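Local coordinates for hypothetical protein PA3352 (Pseudomonas aeruginosa, PDB 2FUP), which is a putative flagella synthesis protein of the FlgN family, which probably serves as a chaperone for hook-associated flagellar proteins before their export, at residues A69-D74 with L78-R83; T7-F12 with R85-E90. All blocks are in the same frame, centred on the assembly; numbering follows the deposited sequence.

Interaction 1: A69-D74 with L78-R83; sequences AGVSLD and LARYAR
Asp-74 and Leu-78 are joined by the first backbone bond of helix 75-82, a short helix that follows helix 39-68 through a tight connection: Gly-70 closes the longer helix in a Schellman motif, and Asp-74 is the N-cap of the shorter one. Across the two segments the hydrogen bonding consists of a single link, Leu-78 N to Asp-74 O at 2.9 Å. It is nearly straight, with an N-H...O angle of 171°, and is the i to i+4 bond expected where a helix starts. Aspartate suits the cap because its short carboxylate can fold back over the first-turn amides, which have no acceptor within the helix; here OD1 takes the N-H of Gly-77. The same oxygen accepts the hydroxyl of Ser-72, OG to OD1 being 2.6 Å, on its syn side but 28° out of the carboxylate plane. Two donors thus grip OD1, and the helix start would probably favour the charged form.

Apolar contacts complete the interface. Val-71, whose branched side chain suits an extended loop residue, sets CG1 against CG of Arg-80, 3.8 Å away; the two side chains cross at about a right angle. Arg-80 offers only its aliphatic root here, since the chain bends at chi2 (66°) and carries the guanidinium away from the loop. Leu-78 sends its branches to the other side, among helices 7-34 and 88-114, as befits a buried leucine. The side chain of Tyr-81 touches Ile-65 of helix 39-68 and Leu-91 of helix 88-114. The methyl of Ala-69, small enough to fit there, sits at the edge of the tyrosine ring in its plane, CB being 3.8 Å from CD1 and 4.0 Å from CE1 of Tyr-81.

Interaction 2: T7-F12 with R85-E90; sequences TLLDLF and RADGAE
Leu-9 reaches from helix 7-34 across to Asp-87 and Glu-90, at the start of helix 88-114. Its CB lies 4.1 Å from OD2 of Asp-87, so the root of the leucine passes the carboxylate. CG stands anti to the backbone N (chi1 -174°), which places the fork between Asp-87 and Glu-90, and there the two methyls part company. CD2 packs on CB of Asp-87 at 4.1 Å, the two side chains sliding past each other in opposite directions. CD1 comes equally close to CB of Glu-90, again 4.1 Å, and also faces that residue's carbonyl oxygen. Leucine suits the place because its two methyls can touch Asp-87 and Glu-90, three residues apart, at once. The contact belongs to the end of a bundle of long helices, where the side chain of Leu-9 also touches Leu-91 on helix 88-114.

No direct hydrogen bond joins the segments; a water makes the polar link. It accepts from Leu-9 N at 2.9 Å and donates to Asp-87 OD2, and thus serves an amide in the first turn of helix 7-34, where the N-H has no acceptor within the helix. Asp-87 is the N-cap residue of helix 88-114, yet its side chain makes no capping bond. Its carboxylate is turned to Arg-85 instead, in a side-on salt bridge: NE meets OD1 at 2.8 Å on the syn side, while NH2 reaches OD2 at 3.0 Å from above the carboxylate plane. Aspartate suits this position because it offers one oxygen to each arginine nitrogen, with OD2 also accepting from the water. Both oxygens lie close to the guanidinium plane, and the paired bonds restrict rotation of the carboxylate. A type I turn from Arg-85 to Gly-88 brings the two charges together. The CB of Glu-90 serves Leu-9, while its OE1 forms a salt bridge with NH1 of Arg-94.

How the interactions relate
Interaction 1 and interaction 2 lie at the same end of the helical bundle, their centres 12 Å apart, and they share a hydrophobic junction. Leu-8, next to Leu-9 on helix 7-34, brings CD2 within 3.5 Å of CE2 of Tyr-81 and within 3.8 Å of CD1 of Leu-78. Phe-12 adds its CZ, 3.9 Å from CD2 of Leu-78. Where the chain passes from helix 75-82 into helix 88-114, CB of Ala-82 comes 3.7 Å from CA of Gly-88, where the absence of a side chain permits the approach. A bound methylpentanediol, probably from crystallisation, lies about 4 Å from the side chain of Leu-78.

Interaction 1: A69-D74 with L78-R83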
# COMPACT_ATOMS: atom_id res chain seq x y z
N ALA A 69 -1.77 5.12 20.40
CA ALA A 69 -1.49 4.01 21.35
C ALA A 69 -0.12 4.24 21.99
O ALA A 69 0.27 3.47 22.85
CB ALA A 69 -1.51 2.68 20.59
N GLY A 70 0.64 5.22 21.55
CA GLY A 70 1.93 5.53 22.14
C GLY A 70 3.04 4.62 21.72
O GLY A 70 4.02 4.49 22.46
N VAL A 71 2.89 3.97 20.55
CA VAL A 71 3.94 3.12 20.02
C VAL A 71 4.62 3.71 18.77
O VAL A 71 4.08 4.59 18.10
CB VAL A 71 3.45 1.69 19.71
CG1 VAL A 71 2.80 1.03 20.94
CG2 VAL A 71 2.58 1.63 18.44
N SER A 72 5.83 3.24 18.42
CA SER A 72 6.55 3.73 17.27
C SER A 72 5.91 3.30 15.97
O SER A 72 5.22 2.29 15.92
CB SER A 72 8.02 3.24 17.32
OG SER A 72 8.10 1.82 17.52
N LEU A 73 6.14 4.07 14.90
CA LEU A 73 5.45 3.86 13.62
C LEU A 73 6.33 2.96 12.77
O LEU A 73 6.95 3.39 11.80
CB LEU A 73 5.19 5.20 12.90
CG LEU A 73 4.27 6.17 13.66
CD1 LEU A 73 3.77 7.34 12.79
CD2 LEU A 73 3.11 5.48 14.25
N ASP A 74 6.47 1.73 13.25
CA ASP A 74 7.35 0.77 12.62
C ASP A 74 6.94 -0.62 13.15
O ASP A 74 5.99 -0.75 13.91
CB ASP A 74 8.83 1.09 12.92
CG ASP A 74 9.16 1.16 14.38
OD1 ASP A 74 8.44 0.63 15.22
OD2 ASP A 74 10.18 1.85 14.74
N LEU A 78 4.19 -1.77 16.00
CA LEU A 78 3.05 -2.66 15.70
C LEU A 78 3.10 -3.87 16.60
O LEU A 78 2.05 -4.32 17.07
CB LEU A 78 3.08 -3.08 14.23
CG LEU A 78 1.95 -3.93 13.72
CD1 LEU A 78 0.56 -3.23 13.94
CD2 LEU A 78 2.12 -4.29 12.27
N ALA A 79 4.28 -4.47 16.74
CA ALA A 79 4.38 -5.65 17.61
C ALA A 79 4.01 -5.39 19.04
O ALA A 79 3.37 -6.22 19.74
CB ALA A 79 5.77 -6.23 17.52
N ARG A 80 4.37 -4.22 19.54
CA ARG A 80 3.94 -3.82 20.88
C ARG A 80 2.42 -3.66 20.99
O ARG A 80 1.78 -4.10 21.93
CB ARG A 80 4.63 -2.53 21.32
CG ARG A 80 4.18 -2.03 22.71
CD ARG A 80 4.58 -2.98 23.82
NE ARG A 80 3.73 -2.83 25.00
CZ ARG A 80 2.65 -3.56 25.26
NH1 ARG A 80 2.25 -4.53 24.45
NH2 ARG A 80 1.95 -3.32 26.37
N TYR A 81 1.86 -3.01 19.99
CA TYR A 81 0.41 -2.88 19.91
C TYR A 81 -0.27 -4.26 19.91
O TYR A 81 -1.32 -4.44 20.54
CB TYR A 81 0.05 -2.12 18.64
CG TYR A 81 -1.41 -1.82 18.44
CD1 TYR A 81 -1.96 -0.68 18.94
CD2 TYR A 81 -2.21 -2.68 17.71
CE1 TYR A 81 -3.30 -0.40 18.73
CE2 TYR A 81 -3.54 -2.44 17.50
CZ TYR A 81 -4.09 -1.29 18.01
OH TYR A 81 -5.43 -0.97 17.80
N ALA A 82 0.28 -5.17 19.14
CA ALA A 82 -0.28 -6.48 18.91
C ALA A 82 -0.15 -7.47 20.08
O ALA A 82 -0.85 -8.49 20.11
CB ALA A 82 0.42 -7.07 17.71
N ARG A 83 0.82 -7.20 20.94
CA ARG A 83 1.32 -8.20 21.88
C ARG A 83 0.23 -8.92 22.65
O ARG A 83 0.29 -10.15 22.77
CB ARG A 83 2.34 -7.51 22.83
CG ARG A 83 2.94 -8.37 23.95
CD ARG A 83 3.59 -7.45 25.03
NE ARG A 83 4.65 -6.61 24.48

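Interaction 2: T7-F12 with R85-E90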
# COMPACT_ATOMS: atom_id res chain seq x y z
N THR A 7 -10.50 -2.14 13.83
CA THR A 7 -10.12 -1.10 12.84
C THR A 7 -8.78 -1.28 12.18
O THR A 7 -8.64 -1.19 10.99
CB THR A 7 -10.20 0.26 13.46
OG1 THR A 7 -11.47 0.40 14.10
CG2 THR A 7 -10.04 1.36 12.45
N LEU A 8 -7.74 -1.53 12.97
CA LEU A 8 -6.41 -1.62 12.40
C LEU A 8 -6.31 -2.79 11.44
O LEU A 8 -5.73 -2.65 10.32
CB LEU A 8 -5.31 -1.71 13.44
CG LEU A 8 -3.88 -1.56 12.99
CD1 LEU A 8 -3.66 -0.22 12.32
CD2 LEU A 8 -2.89 -1.66 14.11
N LEU A 9 -6.84 -3.94 11.84
CA LEU A 9 -6.78 -5.08 10.97
C LEU A 9 -7.57 -4.84 9.70
O LEU A 9 -7.13 -5.25 8.62
CB LEU A 9 -7.24 -6.34 11.71
CG LEU A 9 -7.09 -7.66 10.94
CD1 LEU A 9 -5.66 -7.98 10.57
CD2 LEU A 9 -7.63 -8.80 11.87
N ASP A 10 -8.68 -4.14 9.78
CA ASP A 10 -9.50 -3.83 8.58
C ASP A 10 -8.70 -2.95 7.66
O ASP A 10 -8.72 -3.13 6.45
CB ASP A 10 -10.79 -3.15 8.99
CG ASP A 10 -11.71 -2.97 7.85
OD1 ASP A 10 -12.17 -3.96 7.28
OD2 ASP A 10 -12.08 -1.80 7.58
N LEU A 11 -7.97 -1.98 8.22
CA LEU A 11 -7.15 -1.10 7.36
C LEU A 11 -6.07 -1.87 6.64
O LEU A 11 -5.78 -1.63 5.47
CB LEU A 11 -6.54 0.01 8.21
CG LEU A 11 -7.53 1.04 8.73
CD1 LEU A 11 -6.94 1.87 9.84
CD2 LEU A 11 -8.02 1.94 7.66
N PHE A 12 -5.43 -2.79 7.33
CA PHE A 12 -4.45 -3.61 6.66
C PHE A 12 -5.10 -4.45 5.58
O PHE A 12 -4.53 -4.58 4.50
CB PHE A 12 -3.73 -4.55 7.64
CG PHE A 12 -2.60 -3.91 8.38
CD1 PHE A 12 -1.49 -3.41 7.73
CD2 PHE A 12 -2.61 -3.81 9.76
CE1 PHE A 12 -0.46 -2.81 8.41
CE2 PHE A 12 -1.54 -3.19 10.46
CZ PHE A 12 -0.45 -2.69 9.77
N ARG A 85 -3.10 -8.75 21.97
CA ARG A 85 -4.36 -8.80 21.22
C ARG A 85 -4.54 -10.16 20.57
O ARG A 85 -3.59 -10.74 20.03
CB ARG A 85 -4.34 -7.77 20.08
CG ARG A 85 -4.19 -6.33 20.51
CD ARG A 85 -4.15 -5.40 19.31
NE ARG A 85 -5.40 -5.51 18.55
CZ ARG A 85 -6.49 -4.79 18.71
NH1 ARG A 85 -6.54 -3.78 19.58
NH2 ARG A 85 -7.55 -5.11 18.01
N ALA A 86 -5.78 -10.65 20.61
CA ALA A 86 -6.12 -11.89 19.95
C ALA A 86 -5.84 -11.81 18.46
O ALA A 86 -5.48 -12.84 17.89
CB ALA A 86 -7.59 -12.24 20.21
N ASP A 87 -5.96 -10.63 17.86
CA ASP A 87 -5.77 -10.47 16.45
C ASP A 87 -4.30 -10.12 16.14
O ASP A 87 -3.96 -9.81 15.01
CB ASP A 87 -6.70 -9.45 15.79
CG ASP A 87 -6.41 -8.00 16.18
OD1 ASP A 87 -5.42 -7.78 16.88
OD2 ASP A 87 -7.24 -7.09 15.76
N GLY A 88 -3.42 -10.19 17.13
CA GLY A 88 -2.06 -9.66 16.99
C GLY A 88 -1.22 -10.37 15.94
O GLY A 88 -0.47 -9.71 15.19
N ALA A 89 -1.31 -11.69 15.91
CA ALA A 89 -0.49 -12.41 14.93
C ALA A 89 -0.94 -12.07 13.51
O ALA A 89 -0.12 -11.91 12.59
CB ALA A 89 -0.57 -13.90 15.16
N GLU A 90 -2.26 -11.91 13.32
CA GLU A 90 -2.75 -11.51 12.04
C GLU A 90 -2.31 -10.10 11.73
O GLU A 90 -2.00 -9.81 10.56
CB GLU A 90 -4.30 -11.54 12.01
CG GLU A 90 -4.83 -12.84 11.69
CD GLU A 90 -4.56 -13.18 10.27
OE1 GLU A 90 -4.67 -12.33 9.36
OE2 GLU A 90 -4.22 -14.30 10.08
O HOH W 1 -7.39 -4.55 14.62